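Local structure of Peptide/nickel transport system substrate-binding protein (Listeria monocytogenes serotype 1/2a, 5KZT) at residues N18-A23 with Q228-S233; S22-S27 with T202-T207; T235-Y240 with A500-D505. The protein binds peptides and probably delivers them to a membrane transporter for uptake into the cell. All coordinates share one frame; numbering follows the deposited sequence.

Contact 1: N18-A23 with Q228-S233; sequences NLTESA and QVVQDS
E21 is held through both of its peptide groups by the segment alongside, 228-233: its N donates to Q228 O at 2.9 Å, and its O accepts the N-H of V230, also at 2.9 Å. The second bond is the straighter of the two at the acceptor, with a C=O...N angle of 168°. With Q228 N donating to L19 O, these bonds form a parallel beta ladder between strands 16-21 and 224-229, in a four-stranded mixed sheet of this solute-binding protein, where strand 16-21 is outermost. T20 pairs with Q228 and E21 with V229. A bridging water donates to L19 O and accepts from the side-chain NE2 of Q228, so that carbonyl has two partners. E21 also fixes the start of the turn that follows the strand, since its OE2 uses the anti lone pair to accept the N-H of S22.

Where the ladder ends, a side chain takes over from the backbone. Q231 NE2 donates to S22 O at 3.0 Å, with that oxygen 7° out of the Q231 amide plane; the same nitrogen has a weak bond to D375. S22 also packs on a polar side chain of the bound peptide, which places this end of the ladder beside the ligand.

Packing differs on the two faces. On the face of T20 and Q228, T20 CG2 meets V230 CG2 at 3.8 Å, the two side chains crossing at a slant. L239 of helix 233-241 touches Q228 and V230 from this side. On the face of E21 and V229, W206 of strand 205-210 packs against both residues. The V229 methyls lie along the end of strand 16-21 and the loop after it, CG1 near E21 O and CG2 3.7 Å from A23 O, a buried oxygen without a hydrogen-bond partner.

Contact 2: S22-S27 with T202-T207; sequences SALIPS and TNKKWT
A23 meets W206 through its carbonyl, not its methyl: O lies in the plane of the indole, at the ring edge, 3.7 Å from CH2. A C-H edge, not a donor, thus faces this oxygen. Next along the loop, L24 spreads its branches over the turn before strand 205-210. CD2 reaches T202 O at 3.6 Å, CG faces N203 O, and CD1 comes within 4.1 Å of K204 CG where the two side chains cross, the lysine chain then leading away.

I25 is tied to the same turn by a water that accepts from I25 N and donates to N203 O. Its side chain runs onto W206 from the opposite direction: chi1 of -62° swings CG1 toward the indole, and a near-extended chi2 carries CD1 on across its face. CD1 stands 3.6 Å from the centroid of the W206 six-membered ring and 12° off the ring normal, a CH-pi contact near the ring centre, while CG1 lies above the CH2 end. V37 and V41 of helix 36-45 pack against I25, and V227 and V229 against W206.

No direct hydrogen bond joins the two segments. The contact thus sets the loop leading from strand 16-21 to helix 36-45 against a sheet of the solute-binding fold through a CH-pi contact between isoleucine and tryptophan.

Contact 3: T235-Y240 with A500-D505; sequences TGLNLY and AYLQKD
The ring of Y240 is sandwiched between L502 and K504, which come from alternate positions of the chain and cover opposite faces. Y240 carries its CG anti to the backbone N, and the ring reaches from helix 233-241 across to the end of strand 491-503. On one face, L502 crosses the tyrosine at about a right angle and sets CB 3.8 Å from the ring centroid, a CH-pi contact displaced toward the rim near CZ. L502 CD1 passes outside the rim near CE1 and CD1 of the tyrosine and meets L237 CD1 at 3.6 Å, so the leucine from the preceding helical turn extends the apolar contact.

K504 approaches the other face from the opposite direction. Its chain bends at chi2 (-76°) and then runs extended back over the ring, so that CD passes near CZ and OH, CE lies 3.8 Å from the centroid in a CH-pi contact, and the ammonium comes to rest above the ring. NZ stands 3.9 Å from the centroid and 16° off the normal, a cation-pi interaction. The same nitrogen donates to Y240 O at 3.0 Å, from a position tilted out of the carbonyl plane, and forms a salt bridge to D243. One lysine end thus binds the aromatic face, the main chain of that same tyrosine and a carboxylate beyond the helix, a combination that would probably favour its charged form.

The phenol OH lies against the Q503 main chain, without a hydrogen bond to it; it has a weak one to D263. Helix and strand segments run nearly parallel, 17° apart with axes 10.3 Å from each other. This is helix-on-sheet packing in the solute-binding fold, with an aromatic ring from the helix held in a CH-pi and cation-pi sandwich at the strand end.

How the contacts relate
Contacts 1 and 2 share S22 and A23, have centres 9 Å apart and both reach one mixed sheet, in which strand 224-229 lies between strands 16-21 and 205-210. The chain leaves strand 16-21 through the loop of contact 2, returns much later through strand 205-210, then strand 224-229, and passes through a short connection into helix 233-241. That helix links contact 1 to contact 3, whose centres are 10 Å apart: V230 packs on T235 and G236. Contacts 2 and 3 do not touch, their nearest atoms being about 8 Å apart. The series therefore connects the mixed sheet, beside the bound peptide at S22, through the helix to strand 491-503 of a second sheet.

Contact 1: N18-A23 with Q228-S233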
# COMPACT_ATOMS: atom_id res chain seq x y z
N ASN A 18 -0.12 -7.01 22.32
CA ASN A 18 0.40 -8.16 21.56
C ASN A 18 -0.39 -8.36 20.27
O ASN A 18 -1.58 -8.67 20.29
CB ASN A 18 0.33 -9.44 22.41
CG ASN A 18 1.26 -9.40 23.60
OD1 ASN A 18 2.43 -9.09 23.47
ND2 ASN A 18 0.74 -9.73 24.76
N LEU A 19 0.29 -8.16 19.14
CA LEU A 19 -0.35 -8.15 17.83
C LEU A 19 0.26 -9.23 16.96
O LEU A 19 1.31 -9.81 17.31
CB LEU A 19 -0.18 -6.79 17.16
CG LEU A 19 -0.80 -5.57 17.85
CD1 LEU A 19 -0.50 -4.32 17.03
CD2 LEU A 19 -2.29 -5.73 18.09
N THR A 20 -0.41 -9.51 15.85
CA THR A 20 0.10 -10.40 14.82
C THR A 20 0.23 -9.66 13.49
O THR A 20 -0.41 -8.62 13.27
CB THR A 20 -0.80 -11.63 14.58
OG1 THR A 20 -2.00 -11.21 13.92
CG2 THR A 20 -1.14 -12.33 15.87
N GLU A 21 1.06 -10.20 12.61
CA GLU A 21 1.18 -9.72 11.24
C GLU A 21 1.22 -10.95 10.33
O GLU A 21 1.62 -12.02 10.78
CB GLU A 21 2.44 -8.87 11.11
CG GLU A 21 2.64 -8.13 9.79
CD GLU A 21 1.46 -7.26 9.39
OE1 GLU A 21 1.50 -6.03 9.63
OE2 GLU A 21 0.51 -7.80 8.78
N SER A 22 0.80 -10.81 9.07
CA SER A 22 0.65 -11.96 8.17
C SER A 22 1.89 -12.27 7.31
O SER A 22 1.88 -13.23 6.54
CB SER A 22 -0.54 -11.71 7.25
OG SER A 22 -0.41 -10.46 6.61
N ALA A 23 2.94 -11.46 7.43
CA ALA A 23 4.11 -11.56 6.57
C ALA A 23 5.31 -10.94 7.23
O ALA A 23 5.16 -10.03 8.06
CB ALA A 23 3.84 -10.86 5.25
N GLN A 228 4.21 -10.67 16.23
CA GLN A 228 4.69 -11.95 15.70
C GLN A 228 3.96 -12.28 14.40
O GLN A 228 2.79 -11.95 14.21
CB GLN A 228 4.53 -13.07 16.72
CG GLN A 228 3.12 -13.32 17.16
CD GLN A 228 3.03 -14.40 18.21
OE1 GLN A 228 3.34 -15.56 17.95
NE2 GLN A 228 2.59 -14.03 19.40
N VAL A 229 4.68 -12.93 13.50
CA VAL A 229 4.10 -13.38 12.25
C VAL A 229 3.25 -14.63 12.46
O VAL A 229 3.70 -15.62 13.02
CB VAL A 229 5.19 -13.63 11.20
CG1 VAL A 229 4.59 -14.20 9.92
CG2 VAL A 229 5.91 -12.31 10.92
N VAL A 230 2.00 -14.57 12.01
CA VAL A 230 1.05 -15.70 12.07
C VAL A 230 0.36 -15.73 10.72
O VAL A 230 -0.13 -14.72 10.27
CB VAL A 230 -0.02 -15.53 13.17
CG1 VAL A 230 -0.97 -16.74 13.18
CG2 VAL A 230 0.62 -15.37 14.55
N GLN A 231 0.32 -16.90 10.09
CA GLN A 231 -0.15 -17.00 8.71
C GLN A 231 -1.29 -17.97 8.52
O GLN A 231 -1.56 -18.41 7.39
CB GLN A 231 1.03 -17.41 7.84
CG GLN A 231 2.16 -16.41 7.92
CD GLN A 231 3.20 -16.69 6.88
OE1 GLN A 231 3.81 -17.75 6.88
NE2 GLN A 231 3.39 -15.75 5.94
N ASP A 232 -1.93 -18.34 9.63
CA ASP A 232 -3.15 -19.12 9.57
C ASP A 232 -4.02 -18.79 10.78
O ASP A 232 -3.53 -18.59 11.90
CB ASP A 232 -2.84 -20.61 9.44
CG ASP A 232 -2.51 -21.26 10.76
OD1 ASP A 232 -1.34 -21.18 11.16
OD2 ASP A 232 -3.43 -21.85 11.39
N SER A 233 -5.32 -18.71 10.54
CA SER A 233 -6.26 -18.21 11.52
C SER A 233 -6.39 -19.12 12.74
O SER A 233 -6.70 -18.66 13.83
CB SER A 233 -7.63 -18.02 10.87
OG SER A 233 -7.56 -16.96 9.93
O HOH W 1 2.21 -11.04 19.64

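Contact 2: S22-S27 with T202-T207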
# COMPACT_ATOMS: atom_id res chain seq x y z
N SER A 22 0.80 -10.81 9.07
CA SER A 22 0.65 -11.96 8.17
C SER A 22 1.89 -12.27 7.31
O SER A 22 1.88 -13.23 6.54
CB SER A 22 -0.54 -11.71 7.25
OG SER A 22 -0.41 -10.46 6.61
N ALA A 23 2.94 -11.46 7.43
CA ALA A 23 4.11 -11.56 6.57
C ALA A 23 5.31 -10.94 7.23
O ALA A 23 5.16 -10.03 8.06
CB ALA A 23 3.84 -10.86 5.25
N LEU A 24 6.48 -11.44 6.85
CA LEU A 24 7.77 -10.84 7.23
C LEU A 24 7.85 -9.44 6.61
O LEU A 24 7.27 -9.20 5.55
CB LEU A 24 8.92 -11.70 6.70
CG LEU A 24 9.34 -12.91 7.54
CD1 LEU A 24 8.21 -13.89 7.75
CD2 LEU A 24 10.50 -13.60 6.83
N ILE A 25 8.56 -8.54 7.27
CA ILE A 25 8.72 -7.17 6.79
C ILE A 25 9.53 -7.13 5.49
O ILE A 25 10.67 -7.56 5.49
CB ILE A 25 9.42 -6.28 7.84
CG1 ILE A 25 8.58 -6.20 9.12
CG2 ILE A 25 9.67 -4.88 7.29
CD1 ILE A 25 9.37 -5.66 10.30
N PRO A 26 8.95 -6.59 4.39
CA PRO A 26 9.73 -6.53 3.15
C PRO A 26 10.78 -5.43 3.15
O PRO A 26 11.88 -5.64 2.61
CB PRO A 26 8.66 -6.27 2.07
CG PRO A 26 7.40 -6.77 2.70
CD PRO A 26 7.54 -6.29 4.10
N SER A 27 10.46 -4.30 3.78
CA SER A 27 11.37 -3.16 3.87
C SER A 27 10.97 -2.30 5.03
O SER A 27 9.78 -2.09 5.26
CB SER A 27 11.31 -2.32 2.59
OG SER A 27 12.07 -1.12 2.71
N THR A 202 15.06 -10.45 8.94
CA THR A 202 14.47 -11.63 8.31
C THR A 202 13.73 -12.55 9.28
O THR A 202 13.42 -13.67 8.90
CB THR A 202 15.56 -12.43 7.57
OG1 THR A 202 16.58 -12.84 8.49
CG2 THR A 202 16.20 -11.58 6.47
N ASN A 203 13.41 -12.08 10.48
CA ASN A 203 12.79 -12.91 11.50
C ASN A 203 11.31 -12.62 11.65
O ASN A 203 10.77 -11.67 11.07
CB ASN A 203 13.54 -12.81 12.85
CG ASN A 203 13.45 -11.43 13.47
OD1 ASN A 203 13.56 -10.43 12.77
ND2 ASN A 203 13.31 -11.37 14.80
N LYS A 204 10.65 -13.47 12.44
CA LYS A 204 9.19 -13.49 12.54
C LYS A 204 8.61 -12.76 13.75
O LYS A 204 7.42 -12.89 14.03
CB LYS A 204 8.72 -14.94 12.54
CG LYS A 204 9.17 -15.71 11.32
CD LYS A 204 8.42 -17.02 11.18
CE LYS A 204 8.68 -17.95 12.35
NZ LYS A 204 7.89 -19.22 12.22
N LYS A 205 9.45 -11.98 14.44
CA LYS A 205 9.05 -11.18 15.57
C LYS A 205 9.74 -9.83 15.52
O LYS A 205 10.83 -9.68 14.95
CB LYS A 205 9.39 -11.91 16.88
CG LYS A 205 8.59 -13.18 17.01
CD LYS A 205 8.68 -13.88 18.35
CE LYS A 205 8.11 -15.28 18.21
NZ LYS A 205 7.23 -15.61 19.34
N TRP A 206 9.07 -8.83 16.05
CA TRP A 206 9.67 -7.53 16.27
C TRP A 206 8.85 -6.81 17.32
O TRP A 206 7.74 -7.24 17.66
CB TRP A 206 9.76 -6.71 14.98
CG TRP A 206 8.48 -6.54 14.22
CD1 TRP A 206 7.58 -5.54 14.37
CD2 TRP A 206 7.97 -7.38 13.17
NE1 TRP A 206 6.54 -5.70 13.49
CE2 TRP A 206 6.75 -6.82 12.74
CE3 TRP A 206 8.43 -8.55 12.55
CZ2 TRP A 206 5.98 -7.38 11.72
CZ3 TRP A 206 7.67 -9.11 11.53
CH2 TRP A 206 6.45 -8.53 11.13
N THR A 207 9.41 -5.70 17.82
CA THR A 207 8.91 -5.03 19.01
C THR A 207 8.95 -3.51 18.84
O THR A 207 9.91 -2.98 18.30
CB THR A 207 9.78 -5.38 20.23
OG1 THR A 207 9.99 -6.79 20.25
CG2 THR A 207 9.13 -4.97 21.53
O HOH W 2 10.66 -9.57 9.14

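Contact 3: T235-Y240 with A500-D505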
# COMPACT_ATOMS: atom_id res chain seq x y z
N THR A 235 -3.95 -20.90 14.22
CA THR A 235 -2.86 -20.59 15.11
C THR A 235 -3.16 -19.28 15.85
O THR A 235 -3.05 -19.22 17.08
CB THR A 235 -1.54 -20.49 14.33
OG1 THR A 235 -1.27 -21.76 13.71
CG2 THR A 235 -0.38 -20.11 15.23
N GLY A 236 -3.56 -18.26 15.09
CA GLY A 236 -3.93 -16.95 15.64
C GLY A 236 -5.02 -17.04 16.69
O GLY A 236 -4.92 -16.46 17.77
N LEU A 237 -6.06 -17.81 16.39
CA LEU A 237 -7.19 -17.97 17.30
C LEU A 237 -6.80 -18.64 18.62
O LEU A 237 -7.21 -18.19 19.70
CB LEU A 237 -8.32 -18.75 16.60
CG LEU A 237 -9.70 -18.73 17.24
CD1 LEU A 237 -10.15 -17.31 17.61
CD2 LEU A 237 -10.70 -19.37 16.29
N ASN A 238 -5.99 -19.69 18.55
CA ASN A 238 -5.49 -20.34 19.75
C ASN A 238 -4.67 -19.37 20.63
O ASN A 238 -4.76 -19.39 21.85
CB ASN A 238 -4.66 -21.56 19.39
CG ASN A 238 -4.02 -22.19 20.60
OD1 ASN A 238 -4.72 -22.75 21.44
ND2 ASN A 238 -2.71 -22.07 20.72
N LEU A 239 -3.86 -18.52 19.99
CA LEU A 239 -3.05 -17.54 20.72
C LEU A 239 -3.96 -16.49 21.39
O LEU A 239 -3.73 -16.10 22.54
CB LEU A 239 -2.04 -16.89 19.78
CG LEU A 239 -0.89 -17.76 19.27
CD1 LEU A 239 -0.10 -17.01 18.22
CD2 LEU A 239 0.03 -18.20 20.41
N TYR A 240 -5.00 -16.07 20.68
CA TYR A 240 -6.00 -15.15 21.21
C TYR A 240 -6.75 -15.75 22.42
O TYR A 240 -6.95 -15.08 23.42
CB TYR A 240 -6.99 -14.77 20.11
CG TYR A 240 -8.04 -13.76 20.49
CD1 TYR A 240 -9.26 -14.15 21.04
CD2 TYR A 240 -7.84 -12.39 20.27
CE1 TYR A 240 -10.23 -13.22 21.38
CE2 TYR A 240 -8.81 -11.46 20.60
CZ TYR A 240 -9.99 -11.88 21.17
OH TYR A 240 -10.94 -10.94 21.46
N ALA A 500 -11.42 -9.17 8.83
CA ALA A 500 -12.13 -9.54 10.07
C ALA A 500 -11.13 -9.94 11.14
O ALA A 500 -10.10 -10.55 10.85
CB ALA A 500 -13.11 -10.67 9.81
N TYR A 501 -11.47 -9.61 12.38
CA TYR A 501 -10.64 -9.88 13.54
C TYR A 501 -11.51 -10.25 14.73
O TYR A 501 -12.68 -9.87 14.79
CB TYR A 501 -9.85 -8.65 13.99
CG TYR A 501 -8.89 -8.02 13.01
CD1 TYR A 501 -9.33 -7.07 12.11
CD2 TYR A 501 -7.54 -8.34 13.03
CE1 TYR A 501 -8.45 -6.46 11.21
CE2 TYR A 501 -6.64 -7.75 12.14
CZ TYR A 501 -7.10 -6.80 11.24
OH TYR A 501 -6.22 -6.21 10.37
N LEU A 502 -10.92 -11.00 15.66
CA LEU A 502 -11.34 -10.90 17.04
C LEU A 502 -10.43 -9.88 17.67
O LEU A 502 -9.22 -9.89 17.41
CB LEU A 502 -11.24 -12.23 17.78
CG LEU A 502 -12.21 -13.35 17.41
CD1 LEU A 502 -12.10 -14.45 18.46
CD2 LEU A 502 -13.65 -12.87 17.31
N GLN A 503 -11.00 -8.98 18.47
CA GLN A 503 -10.26 -7.90 19.11
C GLN A 503 -10.68 -7.78 20.56
O GLN A 503 -11.85 -7.58 20.82
CB GLN A 503 -10.56 -6.58 18.40
CG GLN A 503 -9.75 -5.40 18.91
CD GLN A 503 -10.01 -4.13 18.10
OE1 GLN A 503 -9.73 -4.07 16.91
NE2 GLN A 503 -10.57 -3.13 18.76
N LYS A 504 -9.73 -7.88 21.49
CA LYS A 504 -10.09 -7.81 22.91
C LYS A 504 -10.75 -6.48 23.24
O LYS A 504 -10.31 -5.42 22.75
CB LYS A 504 -8.88 -7.96 23.83
CG LYS A 504 -8.15 -9.27 23.71
CD LYS A 504 -8.83 -10.44 24.37
CE LYS A 504 -7.87 -11.61 24.23
NZ LYS A 504 -8.47 -12.86 24.69
N ASP A 505 -11.77 -6.51 24.09
CA ASP A 505 -12.49 -5.29 24.45
C ASP A 505 -11.64 -4.21 25.15
O ASP A 505 -11.99 -3.03 25.10
CB ASP A 505 -13.77 -5.60 25.28
CG ASP A 505 -13.48 -6.32 26.61
OD1 ASP A 505 -12.32 -6.50 27.02
OD2 ASP A 505 -14.48 -6.70 27.26